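Local coordinates for protein glucose-6-phosphate isomerase (Plasmodium falciparum, PDB 3QKI) that probably catalyses the interconversion of alpha-D-glucose 6-phosphate and beta-D-fructose 6-phosphate, an early step of glycolysis, at residues I378-L386 against P423-Y432; Q439-H450 against R511-L521. All blocks are in the same frame, centred on the assembly; numbering follows the deposited sequence. Where two conformers were deposited one is given.

Interaction 1 of 2, residues I378-L386 against P423-Y432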
loop_
_atom_site.group_PDB
_atom_site.type_symbol
_atom_site.label_atom_id
_atom_site.label_comp_id
_atom_site.label_asym_id
_atom_site.label_seq_id
_atom_site.Cartn_x
_atom_site.Cartn_y
_atom_site.Cartn_z
ATOM N N ILE A 378 8.514 4.898 -0.313
ATOM C CA ILE A 378 8.503 5.230 -1.746
ATOM C C ILE A 378 7.346 6.148 -1.929
ATOM O O ILE A 378 6.187 5.731 -1.789
ATOM C CB ILE A 378 8.396 3.990 -2.657
ATOM C CG1 ILE A 378 9.589 3.025 -2.456
ATOM C CG2 ILE A 378 8.245 4.414 -4.141
ATOM C CD1 ILE A 378 11.085 3.571 -2.843
ATOM N N LEU A 379 7.650 7.424 -2.144
ATOM C CA LEU A 379 6.635 8.483 -2.175
ATOM C C LEU A 379 6.617 9.312 -3.465
ATOM O O LEU A 379 7.193 10.400 -3.513
ATOM C CB LEU A 379 6.784 9.369 -0.928
ATOM C CG LEU A 379 6.949 8.653 0.414
ATOM C CD1 LEU A 379 7.409 9.631 1.472
ATOM C CD2 LEU A 379 5.643 7.917 0.825
ATOM N N PRO A 380 5.974 8.794 -4.527
ATOM C CA PRO A 380 5.890 9.577 -5.770
ATOM C C PRO A 380 4.828 10.684 -5.631
ATOM O O PRO A 380 3.699 10.399 -5.235
ATOM C CB PRO A 380 5.500 8.538 -6.817
ATOM C CG PRO A 380 4.768 7.467 -6.055
ATOM C CD PRO A 380 5.247 7.505 -4.640
ATOM N N TYR A 381 5.186 11.941 -5.938
ATOM C CA TYR A 381 4.232 13.066 -5.893
ATOM C C TYR A 381 3.544 13.115 -7.276
ATOM O O TYR A 381 3.759 14.021 -8.083
ATOM C CB TYR A 381 4.935 14.372 -5.486
ATOM C CG TYR A 381 4.973 14.504 -3.980
ATOM C CD1 TYR A 381 5.713 13.615 -3.203
ATOM C CD2 TYR A 381 4.176 15.436 -3.323
ATOM C CE1 TYR A 381 5.677 13.667 -1.809
ATOM C CE2 TYR A 381 4.131 15.498 -1.926
ATOM C CZ TYR A 381 4.865 14.594 -1.173
ATOM O OH TYR A 381 4.823 14.639 0.199
ATOM N N PHE A 382 2.750 12.060 -7.553
ATOM C CA PHE A 382 2.101 11.832 -8.833
ATOM C C PHE A 382 1.108 10.697 -8.638
ATOM O O PHE A 382 1.505 9.539 -8.508
ATOM C CB PHE A 382 3.162 11.454 -9.907
ATOM C CG PHE A 382 2.853 11.901 -11.319
ATOM C CD1 PHE A 382 2.964 13.244 -11.685
ATOM C CD2 PHE A 382 2.453 10.980 -12.287
ATOM C CE1 PHE A 382 2.705 13.653 -13.012
ATOM C CE2 PHE A 382 2.182 11.395 -13.610
ATOM C CZ PHE A 382 2.327 12.720 -13.965
ATOM N N GLN A 383 -0.193 11.030 -8.595
ATOM C CA GLN A 383 -1.238 10.029 -8.414
ATOM C C GLN A 383 -1.199 8.870 -9.445
ATOM O O GLN A 383 -1.553 7.749 -9.082
ATOM C CB GLN A 383 -2.622 10.682 -8.312
ATOM C CG GLN A 383 -3.752 9.732 -7.888
ATOM C CD GLN A 383 -3.603 9.169 -6.491
ATOM O OE1 GLN A 383 -2.831 9.643 -5.664
ATOM N NE2 GLN A 383 -4.315 8.108 -6.210
ATOM N N ASN A 384 -0.736 9.120 -10.702
ATOM C CA ASN A 384 -0.662 8.045 -11.693
ATOM C C ASN A 384 0.365 6.980 -11.341
ATOM O O ASN A 384 0.268 5.872 -11.829
ATOM C CB ASN A 384 -0.602 8.565 -13.140
ATOM C CG ASN A 384 -1.847 9.350 -13.498
ATOM O OD1 ASN A 384 -2.906 9.160 -12.914
ATOM N ND2 ASN A 384 -1.745 10.282 -14.420
ATOM N N LEU A 385 1.289 7.295 -10.407
ATOM C CA LEU A 385 2.259 6.341 -9.876
ATOM C C LEU A 385 1.694 5.571 -8.640
ATOM O O LEU A 385 2.470 4.980 -7.906
ATOM C CB LEU A 385 3.613 7.027 -9.589
ATOM C CG LEU A 385 4.468 7.337 -10.861
ATOM C CD1 LEU A 385 5.730 8.088 -10.483
ATOM C CD2 LEU A 385 4.871 6.078 -11.593
ATOM N N LEU A 386 0.349 5.550 -8.444
ATOM C CA LEU A 386 -0.276 4.856 -7.308
ATOM C C LEU A 386 0.058 3.366 -7.191
ATOM O O LEU A 386 -0.059 2.814 -6.105
ATOM C CB LEU A 386 -1.796 5.149 -7.115
ATOM C CG LEU A 386 -2.786 4.701 -8.209
ATOM C CD1 LEU A 386 -3.385 3.396 -7.872
ATOM C CD2 LEU A 386 -3.968 5.640 -8.278
ATOM N N PRO A 423 1.226 7.590 -2.878
ATOM C CA PRO A 423 1.613 8.819 -3.600
ATOM C C PRO A 423 1.365 10.077 -2.776
ATOM O O PRO A 423 0.448 10.098 -1.975
ATOM C CB PRO A 423 0.706 8.838 -4.834
ATOM C CG PRO A 423 0.103 7.516 -4.912
ATOM C CD PRO A 423 0.150 6.855 -3.571
ATOM N N GLY A 424 2.221 11.077 -2.936
ATOM C CA GLY A 424 2.017 12.369 -2.302
ATOM C C GLY A 424 0.947 13.115 -3.100
ATOM O O GLY A 424 0.864 12.943 -4.327
ATOM N N THR A 425 0.075 13.903 -2.464
ATOM C CA THR A 425 -0.004 14.277 -1.051
ATOM C C THR A 425 -0.759 13.265 -0.179
ATOM O O THR A 425 -0.862 13.502 1.021
ATOM C CB THR A 425 -0.649 15.681 -0.911
ATOM O OG1 THR A 425 -1.932 15.673 -1.554
ATOM C CG2 THR A 425 0.232 16.796 -1.442
ATOM N N ASN A 426 -1.290 12.154 -0.749
ATOM C CA ASN A 426 -2.026 11.157 0.052
ATOM C C ASN A 426 -1.259 10.596 1.255
ATOM O O ASN A 426 -1.795 10.614 2.366
ATOM C CB ASN A 426 -2.541 10.020 -0.810
ATOM C CG ASN A 426 -3.580 10.405 -1.807
ATOM O OD1 ASN A 426 -4.050 11.524 -1.849
ATOM N ND2 ASN A 426 -3.980 9.464 -2.629
ATOM N N GLY A 427 -0.030 10.099 1.032
ATOM C CA GLY A 427 0.795 9.544 2.105
ATOM C C GLY A 427 1.092 10.603 3.149
ATOM O O GLY A 427 1.075 10.357 4.354
ATOM N N GLN A 428 1.293 11.822 2.665
ATOM C CA GLN A 428 1.552 13.011 3.441
ATOM C C GLN A 428 0.469 13.282 4.479
ATOM O O GLN A 428 0.788 13.527 5.645
ATOM C CB GLN A 428 1.799 14.196 2.492
ATOM C CG GLN A 428 2.109 15.509 3.185
ATOM C CD GLN A 428 2.339 16.602 2.168
ATOM O OE1 GLN A 428 3.045 16.426 1.151
ATOM N NE2 GLN A 428 1.754 17.750 2.427
ATOM N N HIS A 429 -0.811 13.139 4.082
ATOM C CA HIS A 429 -1.936 13.345 5.004
ATOM C C HIS A 429 -2.309 12.114 5.828
ATOM O O HIS A 429 -3.241 12.157 6.637
ATOM C CB HIS A 429 -3.131 13.928 4.251
ATOM C CG HIS A 429 -2.789 15.236 3.605
ATOM N ND1 HIS A 429 -2.393 16.326 4.358
ATOM C CD2 HIS A 429 -2.749 15.573 2.297
ATOM C CE1 HIS A 429 -2.135 17.291 3.492
ATOM N NE2 HIS A 429 -2.342 16.890 2.240
ATOM N N SER A 430 -1.565 11.029 5.642
ATOM C CA SER A 430 -1.828 9.768 6.310
ATOM C C SER A 430 -0.834 9.451 7.411
ATOM O O SER A 430 -1.229 9.416 8.566
ATOM C CB SER A 430 -1.875 8.634 5.293
ATOM O OG SER A 430 -1.960 7.371 5.930
ATOM N N PHE A 431 0.442 9.224 7.061
ATOM C CA PHE A 431 1.449 8.775 8.011
ATOM C C PHE A 431 2.711 9.654 8.165
ATOM O O PHE A 431 3.626 9.229 8.880
ATOM C CB PHE A 431 1.856 7.329 7.663
ATOM C CG PHE A 431 2.292 7.165 6.216
ATOM C CD1 PHE A 431 3.535 7.635 5.784
ATOM C CD2 PHE A 431 1.449 6.564 5.281
ATOM C CE1 PHE A 431 3.904 7.549 4.437
ATOM C CE2 PHE A 431 1.826 6.464 3.939
ATOM C CZ PHE A 431 3.049 6.964 3.523
ATOM N N TYR A 432 2.779 10.847 7.533
ATOM C CA TYR A 432 3.977 11.688 7.713
ATOM C C TYR A 432 4.195 12.169 9.148
ATOM O O TYR A 432 5.308 12.519 9.494
ATOM C CB TYR A 432 4.025 12.878 6.782
ATOM C CG TYR A 432 4.457 12.606 5.361
ATOM C CD1 TYR A 432 4.257 11.359 4.774
ATOM C CD2 TYR A 432 4.898 13.641 4.546
ATOM C CE1 TYR A 432 4.514 11.143 3.418
ATOM C CE2 TYR A 432 5.181 13.432 3.194
ATOM C CZ TYR A 432 4.952 12.192 2.628
ATOM O OH TYR A 432 5.165 12.033 1.278
#
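Tyr381 and Gln428 meet through their torsions: chi1 of -87° sets CG of Tyr381 beside the backbone N, anti to the carbonyl carbon, and the ring then reaches the helix, while Gln428, with CG anti to its backbone N (chi1 -179°) and the chain extended, holds its amide out across the phenol's end. Tyr381 OH donates to Gln428 OE1 (2.7 Å) in the carbonyl plane, on a lone pair. The hydroxyl of Tyr432, coming from the opposite direction, lies 2.8 Å from Tyr381 OH; Gln428 NE2 turns to Asn471 instead. Gly424 CA sits 3.6 Å from the centroid of the Tyr381 ring, a CH-pi contact squarely over its face, and Gly424 N bonds to Pro380 O (2.8 Å). Leu379 forks: CD1 reaches Tyr432, CD2 the edge of the Phe431 ring (3.9 Å to CZ). A cis peptide joins Gly424 to Thr425, and Asn225 of the second subunit bonds to Gly424 O, Thr425 N and Gln383 OE1. Beside strand 375-380, loop 423-427 joins edge strand 418-420 to helix 428-437 and His429, which binds fructose 6-phosphate in another structure of this protein, within the SIS fold of the phosphoglucose isomerase family.

Interaction 2 of 2, residues Q439-H450 against R511-L521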
loop_
_atom_site.group_PDB
_atom_site.type_symbol
_atom_site.label_atom_id
_atom_site.label_comp_id
_atom_site.label_asym_id
_atom_site.label_seq_id
_atom_site.Cartn_x
_atom_site.Cartn_y
_atom_site.Cartn_z
ATOM N N GLN A 439 9.633 7.187 14.613
ATOM C CA GLN A 439 10.849 6.548 14.141
ATOM C C GLN A 439 11.306 7.108 12.769
ATOM O O GLN A 439 10.455 7.519 11.952
ATOM C CB GLN A 439 10.697 5.026 14.180
ATOM C CG GLN A 439 9.789 4.436 13.135
ATOM C CD GLN A 439 9.799 2.939 13.236
ATOM O OE1 GLN A 439 8.825 2.331 13.668
ATOM N NE2 GLN A 439 10.918 2.317 12.902
ATOM N N VAL A 440 12.642 7.239 12.583
ATOM C CA VAL A 440 13.253 7.788 11.365
ATOM C C VAL A 440 13.080 6.807 10.202
ATOM O O VAL A 440 13.432 5.630 10.320
ATOM C CB VAL A 440 14.739 8.208 11.556
ATOM C CG1 VAL A 440 15.369 8.668 10.239
ATOM C CG2 VAL A 440 14.868 9.307 12.598
ATOM N N ILE A 441 12.517 7.311 9.087
ATOM C CA ILE A 441 12.243 6.532 7.875
ATOM C C ILE A 441 12.803 7.254 6.636
ATOM O O ILE A 441 12.194 8.231 6.189
ATOM C CB ILE A 441 10.725 6.194 7.719
ATOM C CG1 ILE A 441 10.265 5.263 8.876
ATOM C CG2 ILE A 441 10.447 5.517 6.349
ATOM C CD1 ILE A 441 9.162 5.600 9.355
ATOM N N PRO A 442 13.932 6.767 6.049
ATOM C CA PRO A 442 14.465 7.401 4.826
ATOM C C PRO A 442 13.407 7.380 3.722
ATOM O O PRO A 442 12.734 6.371 3.531
ATOM C CB PRO A 442 15.658 6.503 4.462
ATOM C CG PRO A 442 16.078 5.929 5.785
ATOM C CD PRO A 442 14.785 5.643 6.477
ATOM N N VAL A 443 13.229 8.496 3.037
ATOM C CA VAL A 443 12.212 8.613 1.998
ATOM C C VAL A 443 12.850 8.788 0.617
ATOM O O VAL A 443 13.949 9.342 0.491
ATOM C CB VAL A 443 11.140 9.710 2.291
ATOM C CG1 VAL A 443 10.428 9.492 3.618
ATOM C CG2 VAL A 443 11.706 11.131 2.222
ATOM N N GLU A 444 12.132 8.332 -0.412
ATOM C CA GLU A 444 12.532 8.507 -1.801
ATOM C C GLU A 444 11.329 9.191 -2.463
ATOM O O GLU A 444 10.253 8.596 -2.560
ATOM C CB GLU A 444 12.898 7.159 -2.446
ATOM C CG GLU A 444 14.180 6.587 -1.867
ATOM C CD GLU A 444 14.621 5.197 -2.298
ATOM O OE1 GLU A 444 14.226 4.750 -3.398
ATOM O OE2 GLU A 444 15.413 4.577 -1.552
ATOM N N LEU A 445 11.492 10.484 -2.774
ATOM C CA LEU A 445 10.469 11.343 -3.377
ATOM C C LEU A 445 10.709 11.436 -4.870
ATOM O O LEU A 445 11.857 11.628 -5.306
ATOM C CB LEU A 445 10.448 12.745 -2.746
ATOM C CG LEU A 445 10.413 12.861 -1.191
ATOM C CD1 LEU A 445 10.284 14.299 -0.758
ATOM C CD2 LEU A 445 9.267 12.121 -0.602
ATOM N N ILE A 446 9.630 11.208 -5.655
ATOM C CA ILE A 446 9.668 11.207 -7.120
ATOM C C ILE A 446 8.667 12.244 -7.598
ATOM O O ILE A 446 7.514 12.234 -7.156
ATOM C CB ILE A 446 9.408 9.782 -7.700
ATOM C CG1 ILE A 446 10.473 8.797 -7.178
ATOM C CG2 ILE A 446 9.411 9.812 -9.240
ATOM C CD1 ILE A 446 10.045 7.350 -7.083
ATOM N N GLY A 447 9.139 13.192 -8.405
ATOM C CA GLY A 447 8.300 14.275 -8.892
ATOM C C GLY A 447 8.579 14.590 -10.339
ATOM O O GLY A 447 9.637 14.207 -10.865
ATOM N N PHE A 448 7.616 15.282 -10.990
ATOM C CA PHE A 448 7.689 15.674 -12.396
ATOM C C PHE A 448 7.433 17.153 -12.565
ATOM O O PHE A 448 6.735 17.758 -11.745
ATOM C CB PHE A 448 6.705 14.849 -13.235
ATOM C CG PHE A 448 6.951 13.367 -13.092
ATOM C CD1 PHE A 448 6.338 12.637 -12.074
ATOM C CD2 PHE A 448 7.851 12.711 -13.924
ATOM C CE1 PHE A 448 6.632 11.282 -11.893
ATOM C CE2 PHE A 448 8.144 11.355 -13.730
ATOM C CZ PHE A 448 7.520 10.649 -12.726
ATOM N N LYS A 449 7.991 17.738 -13.637
ATOM C CA LYS A 449 7.795 19.158 -13.947
ATOM C C LYS A 449 6.425 19.412 -14.536
ATOM O O LYS A 449 5.876 20.504 -14.362
ATOM C CB LYS A 449 8.872 19.636 -14.930
ATOM C CG LYS A 449 10.233 19.870 -14.268
ATOM C CD LYS A 449 11.307 20.240 -15.317
ATOM C CE LYS A 449 10.958 21.541 -16.038
ATOM N NZ LYS A 449 12.141 22.147 -16.699
ATOM N N HIS A 450 5.853 18.395 -15.187
ATOM C CA HIS A 450 4.560 18.498 -15.863
ATOM C C HIS A 450 3.571 17.470 -15.395
ATOM O O HIS A 450 3.935 16.337 -15.078
ATOM C CB HIS A 450 4.729 18.402 -17.402
ATOM C CG HIS A 450 5.568 19.512 -17.945
ATOM N ND1 HIS A 450 6.939 19.370 -18.130
ATOM C CD2 HIS A 450 5.224 20.794 -18.214
ATOM C CE1 HIS A 450 7.370 20.554 -18.540
ATOM N NE2 HIS A 450 6.375 21.439 -18.602
ATOM N N ARG A 511 16.415 13.854 9.084
ATOM C CA ARG A 511 15.644 12.757 8.523
ATOM C C ARG A 511 15.947 12.754 7.035
ATOM O O ARG A 511 15.735 13.760 6.359
ATOM C CB ARG A 511 14.156 12.880 8.890
ATOM C CG ARG A 511 13.972 12.481 10.365
ATOM C CD ARG A 511 12.737 13.028 11.017
ATOM N NE ARG A 511 12.762 12.726 12.454
ATOM C CZ ARG A 511 12.134 11.708 13.024
ATOM N NH1 ARG A 511 12.258 11.490 14.325
ATOM N NH2 ARG A 511 11.391 10.883 12.293
ATOM N N PRO A 512 16.588 11.682 6.538
ATOM C CA PRO A 512 17.094 11.724 5.168
ATOM C C PRO A 512 16.073 11.539 4.058
ATOM O O PRO A 512 15.047 10.886 4.248
ATOM C CB PRO A 512 18.178 10.629 5.156
ATOM C CG PRO A 512 17.733 9.657 6.163
ATOM C CD PRO A 512 16.970 10.426 7.224
ATOM N N SER A 513 16.407 12.067 2.881
ATOM C CA SER A 513 15.597 11.950 1.673
ATOM C C SER A 513 16.414 11.985 0.384
ATOM O O SER A 513 17.451 12.658 0.296
ATOM C CB SER A 513 14.518 13.035 1.610
ATOM O OG SER A 513 15.078 14.311 1.403
ATOM N N THR A 514 15.892 11.298 -0.630
ATOM C CA THR A 514 16.417 11.347 -1.977
ATOM C C THR A 514 15.316 11.961 -2.818
ATOM O O THR A 514 14.152 11.575 -2.678
ATOM C CB THR A 514 16.789 9.952 -2.482
ATOM O OG1 THR A 514 17.807 9.420 -1.635
ATOM C CG2 THR A 514 17.269 9.983 -3.927
ATOM N N LEU A 515 15.663 12.927 -3.664
ATOM C CA LEU A 515 14.719 13.539 -4.595
ATOM C C LEU A 515 15.043 13.111 -6.015
ATOM O O LEU A 515 16.190 13.213 -6.452
ATOM C CB LEU A 515 14.714 15.074 -4.511
ATOM C CG LEU A 515 14.279 15.735 -3.209
ATOM C CD1 LEU A 515 14.398 17.244 -3.330
ATOM C CD2 LEU A 515 12.841 15.464 -2.914
ATOM N N LEU A 516 14.033 12.632 -6.736
ATOM C CA LEU A 516 14.130 12.261 -8.154
ATOM C C LEU A 516 13.161 13.182 -8.889
ATOM O O LEU A 516 11.945 13.099 -8.654
ATOM C CB LEU A 516 13.775 10.777 -8.404
ATOM C CG LEU A 516 14.756 9.735 -7.884
ATOM C CD1 LEU A 516 14.131 8.332 -7.889
ATOM C CD2 LEU A 516 16.035 9.701 -8.724
ATOM N N LEU A 517 13.702 14.097 -9.727
ATOM C CA LEU A 517 12.866 15.050 -10.452
ATOM C C LEU A 517 13.031 14.884 -11.949
ATOM O O LEU A 517 14.107 15.151 -12.472
ATOM C CB LEU A 517 13.113 16.524 -9.998
ATOM C CG LEU A 517 12.330 17.648 -10.721
ATOM C CD1 LEU A 517 10.806 17.434 -10.640
ATOM C CD2 LEU A 517 12.680 19.010 -10.134
ATOM N N PHE A 518 11.955 14.439 -12.625
ATOM C CA PHE A 518 11.947 14.210 -14.077
ATOM C C PHE A 518 11.232 15.353 -14.764
ATOM O O PHE A 518 10.449 16.050 -14.128
ATOM C CB PHE A 518 11.212 12.895 -14.403
ATOM C CG PHE A 518 11.822 11.600 -13.890
ATOM C CD1 PHE A 518 12.585 10.796 -14.723
ATOM C CD2 PHE A 518 11.594 11.172 -12.587
ATOM C CE1 PHE A 518 13.144 9.603 -14.258
ATOM C CE2 PHE A 518 12.132 9.975 -12.125
ATOM C CZ PHE A 518 12.904 9.189 -12.964
ATOM N N ASP A 519 11.437 15.539 -16.068
ATOM C CA ASP A 519 10.680 16.602 -16.724
ATOM C C ASP A 519 9.211 16.185 -16.947
ATOM O O ASP A 519 8.282 16.923 -16.623
ATOM C CB ASP A 519 11.361 17.062 -18.027
ATOM C CG ASP A 519 11.433 16.043 -19.153
ATOM O OD1 ASP A 519 11.318 14.818 -18.868
ATOM O OD2 ASP A 519 11.610 16.463 -20.321
ATOM N N GLU A 520 9.000 14.969 -17.429
ATOM C CA GLU A 520 7.657 14.497 -17.749
ATOM C C GLU A 520 7.615 12.981 -17.537
ATOM O O GLU A 520 8.636 12.315 -17.711
ATOM C CB GLU A 520 7.443 14.818 -19.252
ATOM C CG GLU A 520 6.085 14.494 -19.839
ATOM C CD GLU A 520 5.895 14.996 -21.260
ATOM O OE1 GLU A 520 6.900 15.076 -22.005
ATOM O OE2 GLU A 520 4.734 15.295 -21.630
ATOM N N LEU A 521 6.445 12.432 -17.229
ATOM C CA LEU A 521 6.278 10.979 -17.159
ATOM C C LEU A 521 5.707 10.516 -18.504
ATOM O O LEU A 521 4.493 10.508 -18.720
ATOM C CB LEU A 521 5.412 10.531 -15.974
ATOM C CG LEU A 521 5.252 8.995 -15.792
ATOM C CD1 LEU A 521 6.611 8.264 -15.732
ATOM C CD2 LEU A 521 4.399 8.678 -14.584
HETATM O O HOH W 1 13.244 10.742 6.455
HETATM O O HOH W 2 4.301 14.079 -16.768
#
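Phe448 and Phe518 close a pair of neighbouring parallel strands, 443-448 and 513-518, in the mixed sheet of the second SIS domain. Residues match one to one from Val443 with Ser513 to Phe448 with Phe518, the strand axes differing by 17°. Backbone bonds alternate as parallel pairing requires: Leu445 gives its N-H to Thr514 O and takes that of Leu516, and Gly447 repeats the pattern with Leu516 and Phe518. Side by side, Leu445 CD1 meets Leu515 CD2 (3.5 Å) on one face and Ile446 CG1 meets Leu516 CD1 on the other. Glu444, on the face with Ile446, has its carboxylate held by Arg536 and Tyr533. Where Gly447 has no side chain, Leu517 CD1 comes to 3.4 Å from Gly447 O.

Along Phe448, CB lies 4.0 Å from Phe518 O; CD2 then presses on Phe518 CB (3.4 Å), CE2 touches both Phe518 CB and Leu521 CB, and CZ ends against Leu521 CB and CD1. Leu521 CB stands over the ring face, displaced toward the rim, in a CH-pi contact. The two phenyl planes are 24° apart but slid so far that they barely overlap.

At the other end Val440 CG2 covers the centre of the Arg511 guanidinium face, 3.7 Å from CZ, while NH2 and NH1 bond to Ile435 O and Gly438 O, tying the strand entrance to the end of helix 428-437. Past the strands, Lys449 leads away to Tyr593 of the second subunit, where NZ hydrogen-bonds to the carbonyl O and makes a cation-pi contact, and His450 ND1 donates to Asp519 O from above its carbonyl plane. A water bridges the two segments here, donating to His450 O (2.8 Å) and accepting from Leu521 N (2.7 Å).

Interaction 1 and interaction 2 lie next to each other, their centres about 10 Å apart, and share one sheet: strand 443-448 runs between strand 513-518 of interaction 2 and strand 375-380 of interaction 1. Backbone contacts join them, Tyr381 N lying 2.6 Å from Ile446 O and Leu379 N 2.9 Å from Glu444 O, both probably hydrogen bonds. Just past strand 375-380, Phe382 CD1 touches Phe448 CD1 at 3.4 Å, and Leu521 also meets Phe382. Helix 428-437 leads from interaction 1 into strand 443-448. Segment 423-432 carries the sugar-phosphate-binding His429, which does not touch 378-386; interaction 1 is packing beside that site, interaction 2 the adjoining sheet core. Both touch the second subunit.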